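Local coordinates for TRAP dicarboxylate transporter, DctP subunit (Chromohalobacter salexigens, PDB 4P1L), which binds D-glucuronate and probably serves a periplasmic TRAP system that carries solutes into the cytoplasm, at residues R116-E121 with L138-S143; N100-P105 with E124-A129; N30-S35 with M188-V193. One frame throughout, in Å; residues are numbered along the deposited sequence. Where two conformers were deposited one is given.

In the fold
Contacts 1 and 2 lie side by side in one apolar core, and helix 121-132 joins them: F126, which carries contact 2, also touches M118 and W140 of contact 1. M118 further reaches L102, so the packings are continuous. Contact 2 is wholly buried and wholly apolar. Contact 1 is buried at M118 and W140 but has an exposed aspartate, D119, at one side. Contact 3 stands apart, about 22 Å from contact 1 and 23 Å from contact 2 between centres. Its Y190 is partly exposed. It joins the loops after strands 26-29 and 184-187 at the sugar pocket, where D-glucuronate, a water, a histidine ring and a tyrosine hydroxyl share the interface with carbon packing.

Contact 1: residues R116-E121 with L138-S143; sequences RIMDGE and LSWFGS
M118 drives its terminal methyl onto the indole of W140, and this is the tight part of the contact. CE sits over the six-membered ring, 3.4 Å from its centroid and 7° off the ring normal. It is a CH-pi contact over one face. The ring atom nearest to M118 CE is W140 CZ2, at 3.5 Å. The residue is a selenomethionine, and its SE lies farther out over the same ring, 5.3 Å from the centroid, in a Met-aromatic arrangement. Bends at chi2 (-57°) and again at chi3 fold the chain back and turn CE toward the ring. The two side chains cross at about a right angle. M118 CB stays 4.0 Å from W140 CD1. M118 O comes within 3.2 Å of W140 NE1, but the angle is too poor for a hydrogen bond.

The packing joins helix 111-118 to strand 135-141, an outermost strand of the five-stranded mixed sheet. A classic beta bulge precedes the tryptophan, with L138 and S139 both opposite L236 on strand 234-239. Helix 121-132 connects the two parts in sequence, and its F126 packs on both M118 and W140. The side chain of W140 is about 6 Å from that of E234, a glucuronate-binding residue, but about 12 Å from the sugar itself.

The loose, solvent side belongs to D119. Its OD1 stands at the edge of the indole, near the ring plane, 4.2 Å from W140 CD1. The carboxylate is tilted 40° to the ring. Its charge is answered elsewhere, by a salt bridge from OD2 to R266 of helix 248-282. R266 also donates to the backbone O of W140.

Contact 2: residues N100-P105 with E124-A129; sequences NVLSLP and ERFADA
L102 and F126 point at each other from opposite directions and meet between a loop and a helix. The segment 100-105 belongs to the long connection between strand 84-88 and helix 111-118, and helix 121-132 supplies the phenylalanine. This is plain apolar core packing in the solute-binding fold of family 7.

The leucine fork lies over one face of the ring, toward its CE1 and CZ end. CD1 is displaced toward the rim. The CH-pi contact puts CD1 4.2 Å from the centroid of the F126 ring, 18° off the normal. The other methyl, CD2, lies over the same face near the CZ corner, 3.5 Å from F126 CZ. The branch carbon CG is also close, 3.7 Å from F126 CE1. In L102, chi1 of -60° sets CG anti to the carbonyl carbon, and chi2 of 173° turns both methyls toward this face.

V101 approaches differently. It stands at the ring edge, near the plane. All three residues are buried. M89 and F108 pack on L102, while L317 of helix 315-323 touches F126. That helix also reaches V101 through I321, and F307 of helix 301-310 packs on V101 as well. The two C-terminal helices therefore close over the same apolar cluster. On the valine side the nearest pair is V101 CB and F126 CZ, 4.4 Å apart.

Contact 3: residues N30-S35 with M188-V193; sequences NIHPPS and MAYGEV. With BDP (beta-D-glucopyranuronic acid), chain C.
Y190 meets I31 and H32 beside a bound beta-D-glucuronate. Its segment leaves strand 184-187 at M188, whose backbone O takes a hydrogen bond from R167. A189 follows; its O accepts from E192 N, closing a turn round Y190.

At Y190 chi1 is -176°, which sets the ring opposite the backbone N and sends it toward the 30-35 loop. C5 of the sugar lies over one face, offset toward the rim. Y190 CB comes 3.3 Å from the carboxylate atom O6B of BDP. I31 CD1 touches both tyrosine and ligand, 3.8 Å from Y190 CD2 and 3.4 Å from BDP O4. The H32 and Y190 rings meet obliquely, their planes at 71°. One water in the plane of both rings joins them, 2.9 Å from H32 ND1 and 2.9 Å from Y190 OH. The other histidine nitrogen, NE2, donates to BDP O2 at 2.8 Å. An Asx turn from N30 OD1 to H32 N shapes this loop. A leucine in place of Y190 would probably leave C5 and the carboxylate end of the sugar without their aromatic cover and the water without its hydroxyl partner.

After G191 and E192, helix 193-198 begins at V193. Q70, R146, R167, N207 and E234 also hydrogen-bond the ligand in the sugar-acid pocket of a TRAP solute-binding protein.

Contact 1: residues R116-E121 with L138-S143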
loop_
_atom_site.group_PDB
_atom_site.type_symbol
_atom_site.label_atom_id
_atom_site.label_comp_id
_atom_site.label_asym_id
_atom_site.label_seq_id
_atom_site.Cartn_x
_atom_site.Cartn_y
_atom_site.Cartn_z
ATOM N N ARG A 116 5.543 -13.155 5.269
ATOM C CA ARG A 116 6.410 -13.891 6.188
ATOM C C ARG A 116 7.315 -12.934 6.958
ATOM O O ARG A 116 7.480 -13.046 8.189
ATOM C CB ARG A 116 7.270 -14.884 5.410
ATOM C CG ARG A 116 8.217 -15.655 6.287
ATOM C CD ARG A 116 8.983 -16.669 5.486
ATOM N NE ARG A 116 10.041 -16.005 4.738
ATOM C CZ ARG A 116 10.081 -15.893 3.417
ATOM N NH1 ARG A 116 9.126 -16.426 2.653
ATOM N NH2 ARG A 116 11.096 -15.257 2.857
ATOM N N ILE A 117 7.889 -11.985 6.233
ATOM C CA ILE A 117 8.790 -11.011 6.831
ATOM C C ILE A 117 8.073 -10.068 7.786
ATOM O O ILE A 117 8.538 -9.816 8.901
ATOM C CB ILE A 117 9.539 -10.213 5.722
ATOM C CG1 ILE A 117 10.601 -11.108 5.077
ATOM C CG2 ILE A 117 10.159 -8.947 6.292
ATOM C CD1 ILE A 117 11.121 -10.610 3.765
HETATM N N MSE A 118 6.923 -9.560 7.370
HETATM C CA MSE A 118 6.211 -8.577 8.161
HETATM C C MSE A 118 5.555 -9.207 9.390
HETATM O O MSE A 118 5.315 -8.511 10.364
HETATM C CB MSE A 118 5.153 -7.837 7.306
HETATM C CG MSE A 118 5.741 -7.048 6.135
HETATM SE SE MSE A 118 7.083 -5.712 6.714
HETATM C CE MSE A 118 5.811 -4.521 7.644
ATOM N N ASP A 119 5.266 -10.511 9.347
ATOM C CA ASP A 119 4.659 -11.188 10.502
ATOM C C ASP A 119 5.711 -11.630 11.508
ATOM O O ASP A 119 5.377 -12.127 12.585
ATOM C CB ASP A 119 3.874 -12.431 10.057
ATOM C CG ASP A 119 2.566 -12.094 9.337
ATOM O OD1 ASP A 119 2.019 -10.980 9.512
ATOM O OD2 ASP A 119 2.078 -12.988 8.599
ATOM N N GLY A 120 6.986 -11.510 11.142
ATOM C CA GLY A 120 8.054 -11.877 12.044
ATOM C C GLY A 120 8.741 -10.682 12.671
ATOM O O GLY A 120 8.182 -9.575 12.759
ATOM N N GLU A 121 9.975 -10.908 13.105
ATOM C CA GLU A 121 10.708 -9.905 13.873
ATOM C C GLU A 121 10.942 -8.619 13.096
ATOM O O GLU A 121 10.883 -7.536 13.661
ATOM C CB GLU A 121 12.049 -10.476 14.361
ATOM C CG GLU A 121 12.872 -9.491 15.165
ATOM C CD GLU A 121 13.757 -8.586 14.306
ATOM O OE1 GLU A 121 14.266 -9.030 13.243
ATOM O OE2 GLU A 121 13.958 -7.412 14.708
ATOM N N LEU A 138 -1.501 -2.880 14.589
ATOM C CA LEU A 138 -2.101 -4.073 15.140
ATOM C C LEU A 138 -1.979 -5.279 14.206
ATOM O O LEU A 138 -1.959 -6.416 14.655
ATOM C CB LEU A 138 -3.578 -3.826 15.429
ATOM C CG LEU A 138 -3.878 -2.669 16.387
ATOM C CD1 LEU A 138 -5.352 -2.661 16.725
ATOM C CD2 LEU A 138 -3.035 -2.791 17.640
ATOM N N SER A 139 -1.950 -5.033 12.906
ATOM C CA SER A 139 -1.814 -6.117 11.946
ATOM C C SER A 139 -1.457 -5.556 10.586
ATOM O O SER A 139 -1.534 -4.344 10.369
ATOM C CB SER A 139 -3.102 -6.927 11.879
ATOM O OG SER A 139 -4.170 -6.134 11.401
ATOM N N TRP A 140 -1.050 -6.442 9.681
ATOM C CA TRP A 140 -0.614 -6.055 8.330
ATOM C C TRP A 140 -1.545 -6.636 7.274
ATOM O O TRP A 140 -1.769 -7.838 7.262
ATOM C CB TRP A 140 0.798 -6.555 8.051
ATOM C CG TRP A 140 1.814 -6.086 9.031
ATOM C CD1 TRP A 140 2.414 -6.831 10.001
ATOM C CD2 TRP A 140 2.363 -4.777 9.131
ATOM N NE1 TRP A 140 3.293 -6.060 10.714
ATOM C CE2 TRP A 140 3.304 -4.801 10.187
ATOM C CE3 TRP A 140 2.181 -3.597 8.421
ATOM C CZ2 TRP A 140 4.042 -3.679 10.563
ATOM C CZ3 TRP A 140 2.918 -2.466 8.811
ATOM C CH2 TRP A 140 3.837 -2.529 9.860
ATOM N N PHE A 141 -2.067 -5.769 6.411
ATOM C CA PHE A 141 -2.840 -6.159 5.236
ATOM C C PHE A 141 -1.894 -6.290 4.023
ATOM O O PHE A 141 -0.856 -5.610 3.943
ATOM C CB PHE A 141 -3.900 -5.103 4.889
ATOM C CG PHE A 141 -5.102 -5.044 5.819
ATOM C CD1 PHE A 141 -5.216 -5.863 6.918
ATOM C CD2 PHE A 141 -6.122 -4.130 5.574
ATOM C CE1 PHE A 141 -6.326 -5.768 7.771
ATOM C CE2 PHE A 141 -7.232 -4.051 6.407
ATOM C CZ PHE A 141 -7.321 -4.873 7.509
ATOM N N GLY A 142 -2.271 -7.126 3.059
ATOM C CA GLY A 142 -1.578 -7.189 1.785
ATOM C C GLY A 142 -2.120 -6.245 0.718
ATOM O O GLY A 142 -3.286 -5.843 0.764
ATOM N N SER A 143 -1.278 -5.866 -0.242
ATOM C CA SER A 143 -1.773 -5.120 -1.394
ATOM C C SER A 143 -1.119 -5.617 -2.700
ATOM O O SER A 143 -0.969 -4.864 -3.643
ATOM C CB SER A 143 -1.624 -3.596 -1.218
ATOM O OG SER A 143 -0.261 -3.144 -1.341
#

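Contact 2: residues N100-P105 with E124-A129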
loop_
_atom_site.group_PDB
_atom_site.type_symbol
_atom_site.label_atom_id
_atom_site.label_comp_id
_atom_site.label_asym_id
_atom_site.label_seq_id
_atom_site.Cartn_x
_atom_site.Cartn_y
_atom_site.Cartn_z
ATOM N N ASN A 100 10.253 4.027 4.728
ATOM C CA ASN A 100 10.710 4.198 3.344
ATOM C C ASN A 100 11.393 2.960 2.781
ATOM O O ASN A 100 11.440 2.773 1.566
ATOM C CB ASN A 100 11.673 5.375 3.191
ATOM C CG ASN A 100 10.959 6.679 3.024
ATOM O OD1 ASN A 100 10.101 6.811 2.161
ATOM N ND2 ASN A 100 11.269 7.642 3.894
ATOM N N VAL A 101 11.915 2.107 3.657
ATOM C CA VAL A 101 12.572 0.891 3.181
ATOM C C VAL A 101 11.604 0.058 2.348
ATOM O O VAL A 101 12.001 -0.557 1.363
ATOM C CB VAL A 101 13.112 0.061 4.367
ATOM C CG1 VAL A 101 13.581 -1.317 3.908
ATOM C CG2 VAL A 101 14.262 0.810 5.048
ATOM N N LEU A 102 10.326 0.071 2.730
ATOM C CA LEU A 102 9.305 -0.722 2.071
ATOM C C LEU A 102 8.972 -0.203 0.683
ATOM O O LEU A 102 8.356 -0.906 -0.110
ATOM C CB LEU A 102 8.028 -0.750 2.924
ATOM C CG LEU A 102 8.224 -1.340 4.300
ATOM C CD1 LEU A 102 6.924 -1.150 5.135
ATOM C CD2 LEU A 102 8.660 -2.798 4.245
ATOM N N SER A 103 9.372 1.031 0.404
ATOM C CA SER A 103 9.139 1.649 -0.907
ATOM C C SER A 103 10.339 1.529 -1.816
ATOM O O SER A 103 10.336 2.068 -2.918
ATOM C CB SER A 103 8.769 3.122 -0.728
ATOM O OG SER A 103 7.466 3.230 -0.203
ATOM N N LEU A 104 11.370 0.810 -1.382
ATOM C CA LEU A 104 12.444 0.509 -2.313
ATOM C C LEU A 104 11.923 -0.486 -3.349
ATOM O O LEU A 104 11.399 -1.544 -2.983
ATOM C CB LEU A 104 13.689 -0.003 -1.565
ATOM C CG LEU A 104 14.442 1.016 -0.691
ATOM C CD1 LEU A 104 15.420 0.336 0.292
ATOM C CD2 LEU A 104 15.218 2.027 -1.577
ATOM N N PRO A 105 12.030 -0.144 -4.645
ATOM C CA PRO A 105 11.493 -1.023 -5.684
ATOM C C PRO A 105 12.116 -2.416 -5.647
ATOM O O PRO A 105 13.332 -2.551 -5.472
ATOM C CB PRO A 105 11.818 -0.283 -6.996
ATOM C CG PRO A 105 11.894 1.167 -6.574
ATOM C CD PRO A 105 12.531 1.125 -5.202
ATOM N N GLU A 124 8.164 -6.273 13.375
ATOM C CA GLU A 124 8.104 -5.597 14.673
ATOM C C GLU A 124 8.943 -4.325 14.666
ATOM O O GLU A 124 8.594 -3.345 15.315
ATOM C CB GLU A 124 8.559 -6.520 15.813
ATOM C CG GLU A 124 7.512 -7.523 16.273
ATOM C CD GLU A 124 6.271 -6.861 16.883
ATOM O OE1 GLU A 124 6.391 -5.801 17.539
ATOM O OE2 GLU A 124 5.168 -7.409 16.688
ATOM N N ARG A 125 10.062 -4.336 13.946
ATOM C CA ARG A 125 10.880 -3.130 13.849
ATOM C C ARG A 125 10.069 -2.009 13.172
ATOM O O ARG A 125 10.253 -0.833 13.477
ATOM C CB ARG A 125 12.129 -3.378 13.018
ATOM C CG ARG A 125 13.157 -4.223 13.678
ATOM C CD ARG A 125 14.394 -4.321 12.803
ATOM N NE ARG A 125 14.828 -5.704 12.636
ATOM C CZ ARG A 125 15.853 -6.092 11.884
ATOM N NH1 ARG A 125 16.578 -5.192 11.228
ATOM N NH2 ARG A 125 16.155 -7.384 11.794
ATOM N N PHE A 126 9.233 -2.358 12.200
ATOM C CA PHE A 126 8.384 -1.345 11.548
ATOM C C PHE A 126 7.300 -0.827 12.495
ATOM O O PHE A 126 7.010 0.382 12.537
ATOM C CB PHE A 126 7.757 -1.863 10.256
ATOM C CG PHE A 126 8.745 -2.005 9.139
ATOM C CD1 PHE A 126 9.238 -0.879 8.484
ATOM C CD2 PHE A 126 9.199 -3.251 8.752
ATOM C CE1 PHE A 126 10.152 -0.996 7.485
ATOM C CE2 PHE A 126 10.135 -3.374 7.740
ATOM C CZ PHE A 126 10.606 -2.250 7.095
ATOM N N ALA A 127 6.708 -1.739 13.258
ATOM C CA ALA A 127 5.731 -1.345 14.256
ATOM C C ALA A 127 6.375 -0.396 15.269
ATOM O O ALA A 127 5.786 0.612 15.639
ATOM C CB ALA A 127 5.160 -2.571 14.973
ATOM N N ASP A 128 7.587 -0.725 15.713
ATOM C CA ASP A 128 8.296 0.128 16.653
ATOM C C ASP A 128 8.469 1.533 16.074
ATOM O O ASP A 128 8.298 2.532 16.769
ATOM C CB ASP A 128 9.669 -0.468 16.988
ATOM C CG ASP A 128 9.585 -1.656 17.929
ATOM O OD1 ASP A 128 8.510 -1.925 18.502
ATOM O OD2 ASP A 128 10.622 -2.321 18.109
ATOM N N ALA A 129 8.828 1.610 14.798
ATOM C CA ALA A 129 9.068 2.910 14.181
ATOM C C ALA A 129 7.781 3.742 14.087
ATOM O O ALA A 129 7.802 4.957 14.326
ATOM C CB ALA A 129 9.693 2.744 12.825
#

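Contact 3: residues N30-S35 with M188-V193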
loop_
_atom_site.group_PDB
_atom_site.type_symbol
_atom_site.label_atom_id
_atom_site.label_comp_id
_atom_site.label_asym_id
_atom_site.label_seq_id
_atom_site.Cartn_x
_atom_site.Cartn_y
_atom_site.Cartn_z
ATOM N N ASN A 30 -10.662 4.429 5.673
ATOM C CA ASN A 30 -10.275 3.574 4.553
ATOM C C ASN A 30 -10.425 4.392 3.280
ATOM O O ASN A 30 -11.418 5.096 3.127
ATOM C CB ASN A 30 -11.196 2.353 4.536
ATOM C CG ASN A 30 -10.961 1.447 3.383
ATOM O OD1 ASN A 30 -9.838 1.341 2.851
ATOM N ND2 ASN A 30 -11.999 0.692 3.032
ATOM N N ILE A 31 -9.434 4.332 2.388
ATOM C CA ILE A 31 -9.512 5.062 1.134
ATOM C C ILE A 31 -10.428 4.355 0.106
ATOM O O ILE A 31 -10.970 5.006 -0.811
ATOM C CB ILE A 31 -8.085 5.290 0.523
ATOM C CG1 ILE A 31 -8.126 6.272 -0.648
ATOM C CG2 ILE A 31 -7.430 3.974 0.046
ATOM C CD1 ILE A 31 -6.762 6.904 -0.981
ATOM N N HIS A 32 -10.577 3.032 0.250
ATOM C CA HIS A 32 -11.254 2.200 -0.765
ATOM C C HIS A 32 -12.767 2.133 -0.507
ATOM O O HIS A 32 -13.247 2.536 0.557
ATOM C CB HIS A 32 -10.686 0.777 -0.763
ATOM C CG HIS A 32 -9.220 0.708 -1.101
ATOM N ND1 HIS A 32 -8.754 0.833 -2.390
ATOM C CD2 HIS A 32 -8.125 0.532 -0.318
ATOM C CE1 HIS A 32 -7.430 0.750 -2.391
ATOM N NE2 HIS A 32 -7.028 0.564 -1.146
ATOM N N PRO A 33 -13.522 1.629 -1.494
ATOM C CA PRO A 33 -14.957 1.398 -1.247
ATOM C C PRO A 33 -15.179 0.326 -0.171
ATOM O O PRO A 33 -14.282 -0.501 0.061
ATOM C CB PRO A 33 -15.472 0.909 -2.600
ATOM C CG PRO A 33 -14.444 1.363 -3.609
ATOM C CD PRO A 33 -13.134 1.347 -2.891
ATOM N N PRO A 34 -16.366 0.313 0.461
ATOM C CA PRO A 34 -16.682 -0.684 1.476
ATOM C C PRO A 34 -16.506 -2.118 0.960
ATOM O O PRO A 34 -16.135 -2.952 1.754
ATOM C CB PRO A 34 -18.168 -0.419 1.814
ATOM C CG PRO A 34 -18.473 0.948 1.283
ATOM C CD PRO A 34 -17.461 1.274 0.227
ATOM N N SER A 35 -16.775 -2.386 -0.321
ATOM C CA SER A 35 -16.739 -3.755 -0.828
ATOM C C SER A 35 -15.342 -4.230 -1.267
ATOM O O SER A 35 -15.147 -5.393 -1.637
ATOM C CB SER A 35 -17.715 -3.898 -1.996
ATOM O OG SER A 35 -17.234 -3.140 -3.096
HETATM N N MSE A 188 0.239 12.467 -7.140
HETATM C CA MSE A 188 -1.166 12.877 -7.207
HETATM C C MSE A 188 -2.033 12.007 -6.289
HETATM O O MSE A 188 -1.785 10.807 -6.154
HETATM C CB MSE A 188 -1.636 12.743 -8.658
HETATM C CG MSE A 188 -3.016 13.213 -8.930
HETATM SE SE MSE A 188 -3.513 12.853 -10.823
HETATM C CE MSE A 188 -1.958 13.543 -11.693
ATOM N N ALA A 189 -3.037 12.623 -5.674
ATOM C CA ALA A 189 -4.067 11.912 -4.892
ATOM C C ALA A 189 -4.728 10.832 -5.724
ATOM O O ALA A 189 -5.066 11.044 -6.874
ATOM C CB ALA A 189 -5.116 12.873 -4.372
ATOM N N TYR A 190 -4.899 9.664 -5.124
ATOM C CA TYR A 190 -5.510 8.500 -5.783
ATOM C C TYR A 190 -6.842 8.847 -6.482
ATOM O O TYR A 190 -7.081 8.420 -7.624
ATOM C CB TYR A 190 -5.700 7.413 -4.716
ATOM C CG TYR A 190 -6.227 6.076 -5.172
ATOM C CD1 TYR A 190 -5.677 5.408 -6.264
ATOM C CD2 TYR A 190 -7.265 5.452 -4.480
ATOM C CE1 TYR A 190 -6.169 4.185 -6.665
ATOM C CE2 TYR A 190 -7.749 4.225 -4.871
ATOM C CZ TYR A 190 -7.195 3.596 -5.966
ATOM O OH TYR A 190 -7.665 2.370 -6.370
ATOM N N GLY A 191 -7.704 9.607 -5.788
ATOM C CA GLY A 191 -9.030 9.943 -6.269
ATOM C C GLY A 191 -9.058 10.755 -7.547
ATOM O O GLY A 191 -10.057 10.768 -8.263
ATOM N N GLU A 192 -7.946 11.410 -7.849
ATOM C CA GLU A 192 -7.866 12.274 -9.014
ATOM C C GLU A 192 -7.335 11.582 -10.265
ATOM O O GLU A 192 -7.334 12.162 -11.366
ATOM C CB GLU A 192 -6.983 13.465 -8.683
ATOM C CG GLU A 192 -7.614 14.405 -7.690
ATOM C CD GLU A 192 -6.682 15.502 -7.254
ATOM O OE1 GLU A 192 -5.643 15.703 -7.927
ATOM O OE2 GLU A 192 -7.001 16.164 -6.239
ATOM N N VAL A 193 -6.894 10.342 -10.108
ATOM C CA VAL A 193 -6.136 9.696 -11.184
ATOM C C VAL A 193 -7.020 9.392 -12.382
ATOM O O VAL A 193 -6.597 9.578 -13.526
ATOM C CB VAL A 193 -5.430 8.425 -10.709
ATOM C CG1 VAL A 193 -4.763 7.685 -11.882
ATOM C CG2 VAL A 193 -4.412 8.772 -9.652
HETATM C C1 BDP C . -3.608 1.279 -3.388
HETATM C C2 BDP C . -3.513 1.414 -1.876
HETATM C C3 BDP C . -4.173 2.672 -1.457
HETATM C C4 BDP C . -3.472 3.800 -2.145
HETATM C C5 BDP C . -3.525 3.626 -3.686
HETATM C C6 BDP C . -2.784 4.731 -4.436
HETATM O O2 BDP C . -4.200 0.299 -1.331
HETATM O O3 BDP C . -3.908 2.818 0.035
HETATM O O4 BDP C . -4.069 5.056 -1.781
HETATM O O5 BDP C . -2.966 2.396 -4.025
HETATM O O6A BDP C . -2.208 4.394 -5.521
HETATM O O1 BDP C . -2.952 0.129 -3.795
HETATM O O6B BDP C . -2.836 5.906 -4.018
HETATM O O HOH W 1 -9.935 1.309 -4.944
#